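Long-range contact in WbbM protein (Klebsiella pneumoniae, PDB 6U4B), which is a trimeric, bifunctional glycosyltransferase that polymerises O-antigen polysaccharide: residues K331-I335 with P358-L362. Residues are numbered along the deposited sequence; the frame is centred on the assembly and turned at random.
Sequences KNYDI and PNVSL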
# COMPACT_ATOMS: atom_id res chain seq x y z
N LYS A 331 6.91 -4.33 23.05
CA LYS A 331 8.14 -5.10 23.06
C LYS A 331 9.14 -4.47 22.10
O LYS A 331 8.78 -3.73 21.18
CB LYS A 331 7.90 -6.56 22.66
CG LYS A 331 7.05 -7.36 23.63
CD LYS A 331 6.94 -8.81 23.18
CE LYS A 331 5.92 -9.57 24.01
NZ LYS A 331 5.73 -10.96 23.50
N ASN A 332 10.42 -4.77 22.34
CA ASN A 332 11.50 -4.37 21.45
C ASN A 332 12.02 -5.59 20.71
O ASN A 332 11.96 -6.72 21.22
CB ASN A 332 12.63 -3.70 22.23
CG ASN A 332 12.18 -2.45 22.95
OD1 ASN A 332 11.29 -1.74 22.48
ND2 ASN A 332 12.80 -2.17 24.09
N TYR A 333 12.54 -5.37 19.51
CA TYR A 333 12.97 -6.45 18.64
C TYR A 333 14.36 -6.14 18.11
O TYR A 333 14.55 -5.14 17.40
CB TYR A 333 11.98 -6.68 17.49
CG TYR A 333 10.63 -7.16 17.98
CD1 TYR A 333 10.28 -8.51 17.90
CD2 TYR A 333 9.70 -6.28 18.53
CE1 TYR A 333 9.04 -8.95 18.35
CE2 TYR A 333 8.47 -6.71 18.98
CZ TYR A 333 8.15 -8.05 18.88
OH TYR A 333 6.92 -8.48 19.33
N ASP A 334 15.32 -6.99 18.45
CA ASP A 334 16.74 -6.82 18.13
C ASP A 334 17.08 -7.82 17.03
O ASP A 334 17.43 -8.97 17.30
CB ASP A 334 17.59 -7.04 19.39
CG ASP A 334 19.08 -6.82 19.16
OD1 ASP A 334 19.52 -6.64 18.00
OD2 ASP A 334 19.83 -6.84 20.16
N ILE A 335 16.96 -7.38 15.78
CA ILE A 335 17.18 -8.24 14.62
C ILE A 335 18.61 -8.08 14.15
O ILE A 335 19.08 -6.95 13.94
CB ILE A 335 16.18 -7.92 13.49
CG1 ILE A 335 14.74 -7.95 14.01
CG2 ILE A 335 16.35 -8.90 12.35
CD1 ILE A 335 13.70 -7.69 12.94
N PRO A 358 10.55 2.47 16.08
CA PRO A 358 11.65 2.63 17.04
C PRO A 358 11.86 1.42 17.94
O PRO A 358 12.91 1.33 18.58
CB PRO A 358 11.24 3.87 17.85
CG PRO A 358 9.76 3.93 17.70
CD PRO A 358 9.45 3.42 16.33
N ASN A 359 10.90 0.50 18.00
CA ASN A 359 11.04 -0.71 18.80
C ASN A 359 11.64 -1.87 18.02
O ASN A 359 11.68 -2.99 18.53
CB ASN A 359 9.68 -1.12 19.37
CG ASN A 359 8.68 -1.49 18.29
OD1 ASN A 359 8.65 -0.88 17.22
ND2 ASN A 359 7.86 -2.49 18.57
N VAL A 360 12.09 -1.63 16.78
CA VAL A 360 12.67 -2.67 15.94
C VAL A 360 14.03 -2.18 15.45
O VAL A 360 14.11 -1.17 14.74
CB VAL A 360 11.77 -3.02 14.74
CG1 VAL A 360 12.41 -4.11 13.89
CG2 VAL A 360 10.38 -3.44 15.21
N SER A 361 15.09 -2.89 15.83
CA SER A 361 16.43 -2.60 15.36
C SER A 361 16.87 -3.67 14.37
O SER A 361 16.50 -4.84 14.48
CB SER A 361 17.43 -2.55 16.52
OG SER A 361 18.76 -2.44 16.03
N LEU A 362 17.66 -3.25 13.38
CA LEU A 362 18.22 -4.14 12.38
C LEU A 362 19.70 -3.83 12.23
O LEU A 362 20.07 -2.69 11.94
CB LEU A 362 17.50 -3.99 11.03
CG LEU A 362 17.46 -5.17 10.05
CD1 LEU A 362 17.85 -4.71 8.65
CD2 LEU A 362 18.32 -6.35 10.49
O HOH W 1 19.58 -5.12 15.77
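The amide planes of Asn332 and Asn359 are turned 73° apart, with Asn332 OD1 facing Asn359 CB, while the Tyr333 ring has the carbonyl O of Asn359 in plane at its edge and Val360 CG2 set obliquely to it. With CG lodged between the backbone N and the carbonyl carbon (chi1 64°), the Asn359 amide lies beside segment 331-335, and ND2 donates to Lys331 O (3.0 Å), close to the amide plane. This side-chain bond continues the pairing one step ahead of the parallel strands, where Tyr333 N binds Asn359 O, Ser361 N binds Tyr333 O (2.8 Å) and Ile335 N binds Ser361 O. On the sheet face carrying Tyr333, Ile335 splits its branches, CD1 against Val360 CG1 (3.9 Å) and CG2 against Leu362 CD2. On the sheet face of Asp334 and Ser361, one water donates to Asp334 OD1 and Ile335 O and accepts from Ser361 OG; Asp334 OD1 also salt-bridges Arg363. Helix 344-352 links these neighbouring strands in a beta-alpha-beta unit, consistent with the Rossmann-like GT-A fold of family 8 glycosyltransferases, and packs through Leu350 and Val351 on Leu362, while Ile335 touches Ile306 of adjacent strand 302-309.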